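Local coordinates for cortical-lytic enzyme (Clostridium perfringens, PDB 5JIP), which is a muramidase of glycoside hydrolase family 25 that takes part in breaking down the spore cortex peptidoglycan during germination, at residues Q7-L12 with L219-N224; P17-F22 with S215-N220; M147-L152 with P174-M179; A178-I183 with M201-D206. One frame throughout, in Å; residues are numbered along the deposited sequence.

All four contacts belong to the barrel-like sheet of the glycoside hydrolase family 25 domain. Interactions 1 and 2 use strand 217-221 and share Leu-219 and Asn-220; interactions 3 and 4 meet at Ala-178 and Met-179, their centres about 10 Å apart. Gln-203 of interaction 4 ties the set together: its OE1 lies 2.6 Å from Tyr-149 OH of interaction 3, and its NE2 lies 2.9 Å from Asp-18 OD1 of interaction 2. Bound MES, probably from the crystallisation liquor, comes within about 3 Å (nearest atoms) of the side chains of Tyr-149, Gln-203 and Asp-218. Interaction 1 instead approaches the magnesium ion, about 8 Å from the Pro-223 side chain.

Interaction 1: Q7-L12 with L219-N224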
loop_
_atom_site.group_PDB
_atom_site.type_symbol
_atom_site.label_atom_id
_atom_site.label_comp_id
_atom_site.label_asym_id
_atom_site.label_seq_id
_atom_site.Cartn_x
_atom_site.Cartn_y
_atom_site.Cartn_z
ATOM N N GLN A 7 -16.737 0.578 -16.857
ATOM C CA GLN A 7 -16.615 1.336 -15.624
ATOM C C GLN A 7 -17.289 2.686 -15.820
ATOM O O GLN A 7 -16.794 3.534 -16.565
ATOM C CB GLN A 7 -15.141 1.508 -15.236
ATOM C CG GLN A 7 -14.897 2.383 -14.029
ATOM C CD GLN A 7 -13.429 2.668 -13.840
ATOM O OE1 GLN A 7 -12.571 1.969 -14.371
ATOM N NE2 GLN A 7 -13.129 3.747 -13.129
ATOM N N ASP A 8 -18.408 2.880 -15.145
ATOM C CA ASP A 8 -19.099 4.160 -15.162
ATOM C C ASP A 8 -18.492 5.095 -14.117
ATOM O O ASP A 8 -17.735 4.673 -13.230
ATOM C CB ASP A 8 -20.585 3.940 -14.885
ATOM C CG ASP A 8 -21.446 5.097 -15.353
ATOM O OD1 ASP A 8 -20.903 6.163 -15.693
ATOM O OD2 ASP A 8 -22.677 4.927 -15.402
ATOM N N LYS A 9 -18.826 6.390 -14.228
ATOM C CA LYS A 9 -18.643 7.295 -13.101
ATOM C C LYS A 9 -19.721 7.004 -12.063
ATOM O O LYS A 9 -20.596 6.170 -12.275
ATOM C CB LYS A 9 -18.665 8.759 -13.558
ATOM C CG LYS A 9 -19.948 9.208 -14.265
ATOM C CD LYS A 9 -21.002 9.749 -13.321
ATOM C CE LYS A 9 -20.538 10.989 -12.563
ATOM N NZ LYS A 9 -21.585 11.555 -11.678
ATOM N N ASN A 10 -19.632 7.668 -10.912
ATOM C CA ASN A 10 -20.605 7.428 -9.843
ATOM C C ASN A 10 -20.836 8.717 -9.055
ATOM O O ASN A 10 -20.211 9.741 -9.353
ATOM C CB ASN A 10 -20.134 6.295 -8.922
ATOM C CG ASN A 10 -18.942 6.685 -8.071
ATOM O OD1 ASN A 10 -19.081 7.320 -7.007
ATOM N ND2 ASN A 10 -17.768 6.287 -8.513
ATOM N N PRO A 11 -21.721 8.723 -8.056
ATOM C CA PRO A 11 -22.025 9.992 -7.371
ATOM C C PRO A 11 -20.837 10.634 -6.698
ATOM O O PRO A 11 -20.838 11.855 -6.487
ATOM C CB PRO A 11 -23.090 9.573 -6.344
ATOM C CG PRO A 11 -23.805 8.481 -7.014
ATOM C CD PRO A 11 -22.706 7.687 -7.708
ATOM N N LEU A 12 -19.838 9.858 -6.316
ATOM C CA LEU A 12 -18.702 10.444 -5.639
ATOM C C LEU A 12 -17.644 10.940 -6.607
ATOM O O LEU A 12 -16.659 11.531 -6.155
ATOM C CB LEU A 12 -18.058 9.438 -4.677
ATOM C CG LEU A 12 -18.991 8.993 -3.548
ATOM C CD1 LEU A 12 -18.342 7.874 -2.736
ATOM C CD2 LEU A 12 -19.347 10.188 -2.658
ATOM N N LEU A 219 -14.169 18.255 -20.442
ATOM C CA LEU A 219 -14.598 17.951 -19.081
ATOM C C LEU A 219 -14.316 16.491 -18.740
ATOM O O LEU A 219 -14.357 15.603 -19.602
ATOM C CB LEU A 219 -16.068 18.237 -18.886
ATOM C CG LEU A 219 -16.475 19.715 -19.081
ATOM C CD1 LEU A 219 -17.975 19.837 -18.970
ATOM C CD2 LEU A 219 -15.735 20.633 -18.086
ATOM N N ASN A 220 -14.075 16.249 -17.454
ATOM C CA ASN A 220 -13.519 14.979 -16.999
ATOM C C ASN A 220 -14.154 14.536 -15.697
ATOM O O ASN A 220 -14.375 15.347 -14.787
ATOM C CB ASN A 220 -12.013 15.084 -16.747
ATOM C CG ASN A 220 -11.251 15.591 -17.951
ATOM O OD1 ASN A 220 -10.992 14.842 -18.881
ATOM N ND2 ASN A 220 -10.832 16.852 -17.906
ATOM N N TRP A 221 -14.405 13.237 -15.603
ATOM C CA TRP A 221 -14.658 12.585 -14.332
ATOM C C TRP A 221 -13.358 12.017 -13.781
ATOM O O TRP A 221 -12.535 11.462 -14.523
ATOM C CB TRP A 221 -15.683 11.452 -14.469
ATOM C CG TRP A 221 -17.008 11.872 -15.014
ATOM C CD1 TRP A 221 -17.551 11.489 -16.200
ATOM C CD2 TRP A 221 -17.953 12.771 -14.401
ATOM N NE1 TRP A 221 -18.780 12.070 -16.368
ATOM C CE2 TRP A 221 -19.051 12.876 -15.288
ATOM C CE3 TRP A 221 -17.987 13.472 -13.194
ATOM C CZ2 TRP A 221 -20.169 13.651 -15.003
ATOM C CZ3 TRP A 221 -19.097 14.276 -12.912
ATOM C CH2 TRP A 221 -20.180 14.345 -13.812
ATOM N N GLY A 222 -13.198 12.135 -12.470
ATOM C CA GLY A 222 -12.039 11.620 -11.787
ATOM C C GLY A 222 -12.390 10.608 -10.710
ATOM O O GLY A 222 -13.538 10.163 -10.573
ATOM N N PRO A 223 -11.385 10.245 -9.912
ATOM C CA PRO A 223 -11.597 9.336 -8.782
ATOM C C PRO A 223 -12.590 9.887 -7.764
ATOM O O PRO A 223 -12.910 11.072 -7.729
ATOM C CB PRO A 223 -10.197 9.205 -8.160
ATOM C CG PRO A 223 -9.248 9.731 -9.181
ATOM C CD PRO A 223 -10.004 10.735 -9.981
ATOM N N ASN A 224 -13.062 8.987 -6.898
ATOM C CA ASN A 224 -13.981 9.370 -5.840
ATOM C C ASN A 224 -13.379 10.382 -4.885
ATOM O O ASN A 224 -14.113 11.170 -4.273
ATOM C CB ASN A 224 -14.409 8.130 -5.078
ATOM C CG ASN A 224 -15.309 7.244 -5.902
ATOM O OD1 ASN A 224 -15.601 7.538 -7.066
ATOM N ND2 ASN A 224 -15.776 6.166 -5.303
#
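Lys-9 lays its aliphatic chain over one face of the Trp-221 indole, where the loop leading into the first strand of the TIM-barrel-like domain meets the end of strand 217-221. CB and CG of the lysine cover the pyrrole side of the indole, and bends at chi2 and chi3 carry the chain across to the benzene side. There CE stands 3.3 Å from the centroid of the six-membered ring, practically on its normal, a CH-pi contact. NZ follows at 4.0 Å from the same centroid, giving a cation-pi interaction as well. Phe-204 stacks on Trp-221 too, so the indole joins loop and barrel.

Asn-224 is the other large contributor. Its CG lies 3.7 Å from Leu-12 CB, and its CA-H points at Leu-12 O. The amide planes of Asn-10 and Asn-224 are 78° apart, yet one bond links them: the donor sits in the carbonyl plane of Asn-224, on a lone pair of OD1. Asn-10 also closes an Asx turn, its OD1 accepting from Leu-12 N, so both ends of its amide are engaged. The bond between the two side chains runs from Asn-10 ND2 to Asn-224 OD1, 2.9 Å long with an angle of 159° at the hydrogen.

Interaction 2: P17-F22 with S215-N220; sequences PDLNEF and SPVDLN
Asp-18 and Asp-218 face each other across an antiparallel pair of strands, 15-19 and 217-221, where the last strand of the TIM-barrel-like domain returns beside the first. The short segments run at 140° to one another. Backbone contacts are sparse: Asp-18 N reaches Asp-218 O at 3.2 Å. Further along, a water bridges the widening gap, donating to Asp-18 O and accepting from Asp-218 N.

The apolar contacts gather round Pro-17 and Val-217. Val-217 turns CG2 anti to its own N, which lets this methyl touch both Pro-17 CB and Leu-19 CD2, the latter 3.7 Å away. Leu-219 adds its CD2 at 4.0 Å from Pro-17 CB.

Polar side chains occupy the other face. The two carboxylates, their planes 46° apart, bring Asp-18 OD2 within 2.6 Å of Asp-218 OD2. Asp-18 OD1 is gripped twice, by Asn-220 ND2 and by Gln-203 NE2, which fixes the rotation of the carboxylate. The Asn-220 amide is held by Trp-176 as well, through its OD1. Its ND2 meets the anti lone pair of Asp-18 OD1 at 2.8 Å, nearly straight at 168°, with the acceptor in the amide plane.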
loop_
_atom_site.group_PDB
_atom_site.type_symbol
_atom_site.label_atom_id
_atom_site.label_comp_id
_atom_site.label_asym_id
_atom_site.label_seq_id
_atom_site.Cartn_x
_atom_site.Cartn_y
_atom_site.Cartn_z
ATOM N N PRO A 17 -12.225 20.472 -15.493
ATOM C CA PRO A 17 -11.854 20.675 -16.889
ATOM C C PRO A 17 -10.370 20.450 -17.126
ATOM O O PRO A 17 -9.556 20.452 -16.201
ATOM C CB PRO A 17 -12.217 22.150 -17.108
ATOM C CG PRO A 17 -11.843 22.775 -15.778
ATOM C CD PRO A 17 -12.288 21.755 -14.753
ATOM N N ASP A 18 -10.022 20.280 -18.399
ATOM C CA ASP A 18 -8.645 20.535 -18.797
ATOM C C ASP A 18 -8.630 21.680 -19.800
ATOM O O ASP A 18 -9.577 21.868 -20.580
ATOM C CB ASP A 18 -7.933 19.282 -19.347
ATOM C CG ASP A 18 -8.662 18.646 -20.514
ATOM O OD1 ASP A 18 -9.568 17.824 -20.264
ATOM O OD2 ASP A 18 -8.315 18.959 -21.673
ATOM N N LEU A 19 -7.554 22.466 -19.723
ATOM C CA LEU A 19 -7.447 23.774 -20.370
ATOM C C LEU A 19 -6.070 23.931 -21.002
ATOM O O LEU A 19 -5.109 23.253 -20.629
ATOM C CB LEU A 19 -7.647 24.921 -19.363
ATOM C CG LEU A 19 -8.871 24.916 -18.445
ATOM C CD1 LEU A 19 -8.725 26.003 -17.370
ATOM C CD2 LEU A 19 -10.127 25.117 -19.241
ATOM N N ASN A 20 -5.970 24.845 -21.965
ATOM C CA ASN A 20 -4.673 25.225 -22.501
ATOM C C ASN A 20 -4.765 26.665 -22.996
ATOM O O ASN A 20 -5.740 27.366 -22.725
ATOM C CB ASN A 20 -4.208 24.243 -23.583
ATOM C CG ASN A 20 -5.141 24.187 -24.789
ATOM O OD1 ASN A 20 -5.843 25.146 -25.122
ATOM N ND2 ASN A 20 -5.163 23.037 -25.430
ATOM N N GLU A 21 -3.727 27.118 -23.700
ATOM C CA GLU A 21 -3.683 28.527 -24.089
ATOM C C GLU A 21 -4.824 28.940 -25.014
ATOM O O GLU A 21 -5.059 30.149 -25.188
ATOM C CB GLU A 21 -2.346 28.821 -24.750
ATOM C CG GLU A 21 -2.152 28.181 -26.099
ATOM C CD GLU A 21 -0.773 28.460 -26.638
ATOM O OE1 GLU A 21 -0.642 29.418 -27.450
ATOM O OE2 GLU A 21 0.176 27.761 -26.219
ATOM N N PHE A 22 -5.541 27.987 -25.596
ATOM C CA PHE A 22 -6.648 28.307 -26.496
ATOM C C PHE A 22 -7.981 28.332 -25.777
ATOM O O PHE A 22 -9.005 28.647 -26.387
ATOM C CB PHE A 22 -6.660 27.306 -27.678
ATOM C CG PHE A 22 -5.318 27.185 -28.340
ATOM C CD1 PHE A 22 -4.749 28.288 -28.958
ATOM C CD2 PHE A 22 -4.603 25.985 -28.321
ATOM C CE1 PHE A 22 -3.516 28.198 -29.532
ATOM C CE2 PHE A 22 -3.369 25.898 -28.883
ATOM C CZ PHE A 22 -2.817 26.993 -29.505
ATOM N N SER A 215 -15.227 29.136 -23.648
ATOM C CA SER A 215 -15.243 28.278 -24.821
ATOM C C SER A 215 -15.766 26.885 -24.464
ATOM O O SER A 215 -15.766 26.491 -23.298
ATOM C CB SER A 215 -13.833 28.184 -25.416
ATOM O OG SER A 215 -12.830 28.087 -24.407
ATOM N N PRO A 216 -16.274 26.142 -25.443
ATOM C CA PRO A 216 -16.593 24.723 -25.212
ATOM C C PRO A 216 -15.350 24.017 -24.694
ATOM O O PRO A 216 -14.268 24.150 -25.255
ATOM C CB PRO A 216 -16.996 24.220 -26.599
ATOM C CG PRO A 216 -17.381 25.488 -27.373
ATOM C CD PRO A 216 -16.445 26.528 -26.855
ATOM N N VAL A 217 -15.497 23.282 -23.602
ATOM C CA VAL A 217 -14.346 22.907 -22.801
ATOM C C VAL A 217 -14.319 21.388 -22.614
ATOM O O VAL A 217 -15.365 20.729 -22.597
ATOM C CB VAL A 217 -14.385 23.684 -21.452
ATOM C CG1 VAL A 217 -15.627 23.307 -20.636
ATOM C CG2 VAL A 217 -13.114 23.466 -20.649
ATOM N N ASP A 218 -13.109 20.840 -22.519
ATOM C CA ASP A 218 -12.907 19.437 -22.152
ATOM C C ASP A 218 -13.308 19.229 -20.699
ATOM O O ASP A 218 -12.837 19.947 -19.815
ATOM C CB ASP A 218 -11.442 19.013 -22.303
ATOM C CG ASP A 218 -10.912 19.053 -23.720
ATOM O OD1 ASP A 218 -11.696 19.150 -24.692
ATOM O OD2 ASP A 218 -9.667 18.950 -23.861
ATOM N N LEU A 219 -14.169 18.255 -20.442
ATOM C CA LEU A 219 -14.598 17.951 -19.081
ATOM C C LEU A 219 -14.316 16.491 -18.740
ATOM O O LEU A 219 -14.357 15.603 -19.602
ATOM C CB LEU A 219 -16.068 18.237 -18.886
ATOM C CG LEU A 219 -16.475 19.715 -19.081
ATOM C CD1 LEU A 219 -17.975 19.837 -18.970
ATOM C CD2 LEU A 219 -15.735 20.633 -18.086
ATOM N N ASN A 220 -14.075 16.249 -17.454
ATOM C CA ASN A 220 -13.519 14.979 -16.999
ATOM C C ASN A 220 -14.154 14.536 -15.697
ATOM O O ASN A 220 -14.375 15.347 -14.787
ATOM C CB ASN A 220 -12.013 15.084 -16.747
ATOM C CG ASN A 220 -11.251 15.591 -17.951
ATOM O OD1 ASN A 220 -10.992 14.842 -18.881
ATOM N ND2 ASN A 220 -10.832 16.852 -17.906
HETATM O O HOH W 1 -10.806 22.420 -22.925
HETATM O O HOH W 2 -10.968 26.108 -26.286
#

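Interaction 3: M147-L152 with P174-M179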
loop_
_atom_site.group_PDB
_atom_site.type_symbol
_atom_site.label_atom_id
_atom_site.label_comp_id
_atom_site.label_asym_id
_atom_site.label_seq_id
_atom_site.Cartn_x
_atom_site.Cartn_y
_atom_site.Cartn_z
ATOM N N MET A 147 0.780 9.873 -15.358
ATOM C CA MET A 147 -0.493 9.397 -15.910
ATOM C C MET A 147 -0.480 9.522 -17.431
ATOM O O MET A 147 0.105 10.460 -17.974
ATOM C CB MET A 147 -1.678 10.176 -15.315
ATOM C CG MET A 147 -3.037 9.829 -15.934
ATOM S SD MET A 147 -4.440 10.037 -14.817
ATOM C CE MET A 147 -4.502 11.809 -14.681
ATOM N N LEU A 148 -1.079 8.531 -18.105
ATOM C CA LEU A 148 -1.226 8.520 -19.561
ATOM C C LEU A 148 -2.623 8.977 -19.955
ATOM O O LEU A 148 -3.628 8.459 -19.449
ATOM C CB LEU A 148 -0.967 7.126 -20.140
ATOM C CG LEU A 148 -1.115 7.037 -21.676
ATOM C CD1 LEU A 148 -0.006 7.791 -22.302
ATOM C CD2 LEU A 148 -1.124 5.573 -22.114
ATOM N N TYR A 149 -2.685 9.985 -20.826
ATOM C CA TYR A 149 -3.917 10.364 -21.487
ATOM C C TYR A 149 -3.906 9.862 -22.926
ATOM O O TYR A 149 -2.938 10.093 -23.665
ATOM C CB TYR A 149 -4.127 11.879 -21.500
ATOM C CG TYR A 149 -5.262 12.294 -22.422
ATOM C CD1 TYR A 149 -5.071 12.397 -23.800
ATOM C CD2 TYR A 149 -6.515 12.619 -21.918
ATOM C CE1 TYR A 149 -6.091 12.754 -24.648
ATOM C CE2 TYR A 149 -7.557 13.019 -22.788
ATOM C CZ TYR A 149 -7.323 13.079 -24.151
ATOM O OH TYR A 149 -8.306 13.456 -25.033
ATOM N N THR A 150 -4.997 9.217 -23.331
ATOM C CA THR A 150 -5.185 8.850 -24.717
ATOM C C THR A 150 -6.661 8.568 -24.915
ATOM O O THR A 150 -7.413 8.429 -23.957
ATOM C CB THR A 150 -4.298 7.642 -25.095
ATOM O OG1 THR A 150 -4.291 7.484 -26.516
ATOM C CG2 THR A 150 -4.798 6.397 -24.484
ATOM N N GLY A 151 -7.067 8.455 -26.190
ATOM C CA GLY A 151 -8.443 8.181 -26.532
ATOM C C GLY A 151 -8.720 6.703 -26.792
ATOM O O GLY A 151 -7.829 5.936 -27.152
ATOM N N LEU A 152 -9.990 6.324 -26.607
ATOM C CA LEU A 152 -10.411 4.957 -26.896
ATOM C C LEU A 152 -10.156 4.607 -28.355
ATOM O O LEU A 152 -9.647 3.519 -28.665
ATOM C CB LEU A 152 -11.895 4.789 -26.551
ATOM C CG LEU A 152 -12.498 3.375 -26.743
ATOM C CD1 LEU A 152 -11.714 2.358 -25.946
ATOM C CD2 LEU A 152 -13.985 3.298 -26.363
ATOM N N PRO A 174 -1.398 5.033 -14.434
ATOM C CA PRO A 174 -2.747 5.596 -14.312
ATOM C C PRO A 174 -3.230 5.991 -15.690
ATOM O O PRO A 174 -2.463 6.532 -16.490
ATOM C CB PRO A 174 -2.569 6.811 -13.388
ATOM C CG PRO A 174 -1.292 6.562 -12.674
ATOM C CD PRO A 174 -0.410 5.790 -13.662
ATOM N N LEU A 175 -4.511 5.711 -15.956
ATOM C CA LEU A 175 -5.132 5.978 -17.250
ATOM C C LEU A 175 -6.155 7.105 -17.166
ATOM O O LEU A 175 -7.127 7.038 -16.399
ATOM C CB LEU A 175 -5.813 4.727 -17.807
ATOM C CG LEU A 175 -6.564 4.905 -19.118
ATOM C CD1 LEU A 175 -5.612 5.243 -20.230
ATOM C CD2 LEU A 175 -7.341 3.659 -19.418
ATOM N N TRP A 176 -5.954 8.099 -18.011
ATOM C CA TRP A 176 -6.937 9.141 -18.296
ATOM C C TRP A 176 -7.462 8.868 -19.708
ATOM O O TRP A 176 -6.765 9.097 -20.705
ATOM C CB TRP A 176 -6.266 10.494 -18.148
ATOM C CG TRP A 176 -7.088 11.709 -18.430
ATOM C CD1 TRP A 176 -8.424 11.795 -18.732
ATOM C CD2 TRP A 176 -6.590 13.034 -18.427
ATOM N NE1 TRP A 176 -8.781 13.110 -18.905
ATOM C CE2 TRP A 176 -7.668 13.893 -18.741
ATOM C CE3 TRP A 176 -5.325 13.580 -18.211
ATOM C CZ2 TRP A 176 -7.513 15.275 -18.846
ATOM C CZ3 TRP A 176 -5.172 14.963 -18.300
ATOM C CH2 TRP A 176 -6.257 15.788 -18.620
ATOM N N ILE A 177 -8.655 8.306 -19.794
ATOM C CA ILE A 177 -9.168 7.838 -21.073
ATOM C C ILE A 177 -10.184 8.835 -21.593
ATOM O O ILE A 177 -11.044 9.329 -20.853
ATOM C CB ILE A 177 -9.781 6.429 -20.988
ATOM C CG1 ILE A 177 -10.066 5.924 -22.407
ATOM C CG2 ILE A 177 -11.023 6.425 -20.099
ATOM C CD1 ILE A 177 -10.433 4.457 -22.480
ATOM N N ALA A 178 -10.079 9.131 -22.879
ATOM C CA ALA A 178 -11.059 9.960 -23.564
ATOM C C ALA A 178 -12.013 9.059 -24.338
ATOM O O ALA A 178 -11.572 8.238 -25.144
ATOM C CB ALA A 178 -10.366 10.931 -24.509
ATOM N N MET A 179 -13.311 9.209 -24.080
ATOM C CA MET A 179 -14.357 8.586 -24.876
ATOM C C MET A 179 -15.564 9.501 -24.789
ATOM O O MET A 179 -16.192 9.594 -23.728
ATOM C CB MET A 179 -14.720 7.197 -24.379
ATOM C CG MET A 179 -15.752 6.558 -25.326
ATOM S SD MET A 179 -16.575 5.260 -24.503
ATOM C CE MET A 179 -17.671 6.193 -23.426
#
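Met-147 starts the contact by running its side chain beside Pro-174: CG comes 3.4 Å from Pro-174 O, and SD lies 3.8 Å from Trp-176 CB. Next, Leu-148 makes two backbone bonds: its N gives to Pro-174 O and its O receives Trp-176 N at 2.8 Å. Tyr-149 then presents a ring edge to the indole of Trp-176, a T-shaped pair with planes at 84°. The two residues are paired in the ladder and share a face of the sheet; with CG anti to the backbone N in both (chi1 169° and 178°), their rings lean the same way and meet. CD2 of the tyrosine hangs over the indole, 3.5 Å from Trp-176 CD2, while its hydroxyl passes the Ala-178 methyl to bond with Gln-203.

These parallel strands, with helix 152-157 between them in sequence, form a beta-alpha-beta unit of the TIM-barrel-like domain. Thr-150 continues the ladder through Ala-178 N, which lies 3.0 Å from Thr-150 O, and turns OG1 to Val-114 O on the neighbouring side. At Gly-151 the chain reaches the N-cap of the helix. Leu-152, its first turn begun, still sends N to Ala-178 O at 2.9 Å, and its CD2 lies 3.7 Å from Met-179 SD.

Interaction 4: A178-I183 with M201-D206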
loop_
_atom_site.group_PDB
_atom_site.type_symbol
_atom_site.label_atom_id
_atom_site.label_comp_id
_atom_site.label_asym_id
_atom_site.label_seq_id
_atom_site.Cartn_x
_atom_site.Cartn_y
_atom_site.Cartn_z
ATOM N N ALA A 178 -10.079 9.131 -22.879
ATOM C CA ALA A 178 -11.059 9.960 -23.564
ATOM C C ALA A 178 -12.013 9.059 -24.338
ATOM O O ALA A 178 -11.572 8.238 -25.144
ATOM C CB ALA A 178 -10.366 10.931 -24.509
ATOM N N MET A 179 -13.311 9.209 -24.080
ATOM C CA MET A 179 -14.357 8.586 -24.876
ATOM C C MET A 179 -15.564 9.501 -24.789
ATOM O O MET A 179 -16.192 9.594 -23.728
ATOM C CB MET A 179 -14.720 7.197 -24.379
ATOM C CG MET A 179 -15.752 6.558 -25.326
ATOM S SD MET A 179 -16.575 5.260 -24.503
ATOM C CE MET A 179 -17.671 6.193 -23.426
ATOM N N TYR A 180 -15.898 10.134 -25.908
ATOM C CA TYR A 180 -16.914 11.181 -25.949
ATOM C C TYR A 180 -18.294 10.585 -26.216
ATOM O O TYR A 180 -18.506 9.921 -27.237
ATOM C CB TYR A 180 -16.540 12.208 -27.026
ATOM C CG TYR A 180 -15.206 12.887 -26.798
ATOM C CD1 TYR A 180 -14.589 12.870 -25.550
ATOM C CD2 TYR A 180 -14.577 13.559 -27.824
ATOM C CE1 TYR A 180 -13.366 13.510 -25.355
ATOM C CE2 TYR A 180 -13.405 14.181 -27.654
ATOM C CZ TYR A 180 -12.780 14.165 -26.424
ATOM O OH TYR A 180 -11.572 14.809 -26.314
ATOM N N THR A 181 -19.234 10.839 -25.303
ATOM C CA THR A 181 -20.596 10.349 -25.483
ATOM C C THR A 181 -21.329 11.052 -26.636
ATOM O O THR A 181 -22.335 10.524 -27.125
ATOM C CB THR A 181 -21.360 10.499 -24.166
ATOM O OG1 THR A 181 -21.297 11.849 -23.711
ATOM C CG2 THR A 181 -20.759 9.600 -23.105
ATOM N N ARG A 182 -20.837 12.200 -27.101
ATOM C CA ARG A 182 -21.438 12.884 -28.250
ATOM C C ARG A 182 -21.259 12.122 -29.560
ATOM O O ARG A 182 -21.931 12.450 -30.550
ATOM C CB ARG A 182 -20.857 14.309 -28.403
ATOM C CG ARG A 182 -19.422 14.394 -28.931
ATOM C CD ARG A 182 -19.027 15.805 -29.367
ATOM N NE ARG A 182 -17.598 15.920 -29.679
ATOM C CZ ARG A 182 -17.030 15.581 -30.833
ATOM N NH1 ARG A 182 -17.758 15.080 -31.826
ATOM N NH2 ARG A 182 -15.717 15.718 -30.986
ATOM N N ILE A 183 -20.377 11.127 -29.603
ATOM C CA ILE A 183 -20.156 10.329 -30.802
ATOM C C ILE A 183 -21.113 9.138 -30.737
ATOM O O ILE A 183 -20.970 8.299 -29.834
ATOM C CB ILE A 183 -18.695 9.886 -30.916
ATOM C CG1 ILE A 183 -17.797 11.131 -31.048
ATOM C CG2 ILE A 183 -18.489 8.982 -32.134
ATOM C CD1 ILE A 183 -16.363 10.857 -30.826
ATOM N N MET A 201 -9.194 8.732 -14.762
ATOM C CA MET A 201 -10.056 9.825 -15.214
ATOM C C MET A 201 -10.643 9.464 -16.568
ATOM O O MET A 201 -10.082 8.666 -17.320
ATOM C CB MET A 201 -9.298 11.142 -15.313
ATOM C CG MET A 201 -8.852 11.686 -13.978
ATOM S SD MET A 201 -8.004 13.308 -14.081
ATOM C CE MET A 201 -8.685 14.065 -15.519
ATOM N N TRP A 202 -11.795 10.048 -16.846
ATOM C CA TRP A 202 -12.533 9.839 -18.089
ATOM C C TRP A 202 -12.915 11.204 -18.649
ATOM O O TRP A 202 -13.683 11.940 -18.018
ATOM C CB TRP A 202 -13.769 8.979 -17.835
ATOM C CG TRP A 202 -14.774 8.903 -18.953
ATOM C CD1 TRP A 202 -14.569 9.121 -20.280
ATOM C CD2 TRP A 202 -16.173 8.597 -18.808
ATOM N NE1 TRP A 202 -15.757 8.944 -20.986
ATOM C CE2 TRP A 202 -16.753 8.643 -20.090
ATOM C CE3 TRP A 202 -16.978 8.280 -17.715
ATOM C CZ2 TRP A 202 -18.102 8.378 -20.301
ATOM C CZ3 TRP A 202 -18.318 8.030 -17.927
ATOM C CH2 TRP A 202 -18.863 8.070 -19.202
ATOM N N GLN A 203 -12.332 11.556 -19.797
ATOM C CA GLN A 203 -12.705 12.756 -20.535
ATOM C C GLN A 203 -13.917 12.396 -21.383
ATOM O O GLN A 203 -13.798 11.620 -22.339
ATOM C CB GLN A 203 -11.562 13.231 -21.418
ATOM C CG GLN A 203 -11.767 14.630 -21.972
ATOM C CD GLN A 203 -10.635 14.997 -22.877
ATOM O OE1 GLN A 203 -10.507 14.457 -23.968
ATOM N NE2 GLN A 203 -9.790 15.921 -22.423
ATOM N N PHE A 204 -15.091 12.881 -20.980
ATOM C CA PHE A 204 -16.333 12.468 -21.621
ATOM C C PHE A 204 -16.840 13.468 -22.653
ATOM O O PHE A 204 -17.758 13.141 -23.409
ATOM C CB PHE A 204 -17.420 12.190 -20.562
ATOM C CG PHE A 204 -17.815 13.394 -19.749
ATOM C CD1 PHE A 204 -17.136 13.698 -18.571
ATOM C CD2 PHE A 204 -18.843 14.220 -20.160
ATOM C CE1 PHE A 204 -17.472 14.805 -17.822
ATOM C CE2 PHE A 204 -19.184 15.345 -19.415
ATOM C CZ PHE A 204 -18.489 15.641 -18.252
ATOM N N THR A 205 -16.253 14.662 -22.738
ATOM C CA THR A 205 -16.632 15.578 -23.797
ATOM C C THR A 205 -15.481 16.523 -24.064
ATOM O O THR A 205 -14.653 16.775 -23.186
ATOM C CB THR A 205 -17.886 16.376 -23.429
ATOM O OG1 THR A 205 -18.257 17.197 -24.528
ATOM C CG2 THR A 205 -17.628 17.243 -22.230
ATOM N N ASP A 206 -15.455 17.041 -25.286
ATOM C CA ASP A 206 -14.601 18.149 -25.672
ATOM C C ASP A 206 -15.400 19.423 -25.905
ATOM O O ASP A 206 -14.820 20.438 -26.301
ATOM C CB ASP A 206 -13.816 17.808 -26.935
ATOM C CG ASP A 206 -14.715 17.459 -28.121
ATOM O OD1 ASP A 206 -15.893 17.179 -27.918
ATOM O OD2 ASP A 206 -14.217 17.426 -29.257
HETATM O O HOH W 3 -19.198 14.121 -25.526
#
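The ring of Tyr-180 covers the backbone of Thr-205 and Asp-206 with one face, Asp-206 N lying 4.0 Å above the plane and over its centre. Its chi1 of -60° places CG beside the backbone N, and the ring runs alongside Gln-203 in the same direction. The hydroxyl therefore ends next to the amide: Tyr-180 OH donates to Gln-203 OE1 at 2.6 Å, from above the carbonyl plane. That oxygen is shared with Tyr-149, and NE2 of the amide bonds to a bound MES molecule, so Gln-203 is fixed at both ends. Tyr-180 N bonds to a sulfonate oxygen of a bound MES.

The loop leaves strand 175-178 of the TIM-barrel-like domain here and stays against the next parallel strand, 201-208. Met-179 N continues the pairing to Gln-203 O. Met-179 O turns to a side chain instead, receiving Trp-202 NE1 in its carbonyl plane at 2.9 Å, on a lone pair, and Thr-181 CG2 sits at the edge of the same indole. A type I turn from Tyr-180 to Ile-183 follows, and a water links Arg-182 N to Phe-204 O. Arg-182 stretches from the turn to grip Asp-206 side-on, guanidinium and carboxylate only 15° from coplanar. NE meets the syn lone pair of Asp-206 OD1 at 2.8 Å, while NH2 gives its hydrogen bond to Asp-206 OD2 at 2.9 Å, completing a two-pronged salt bridge.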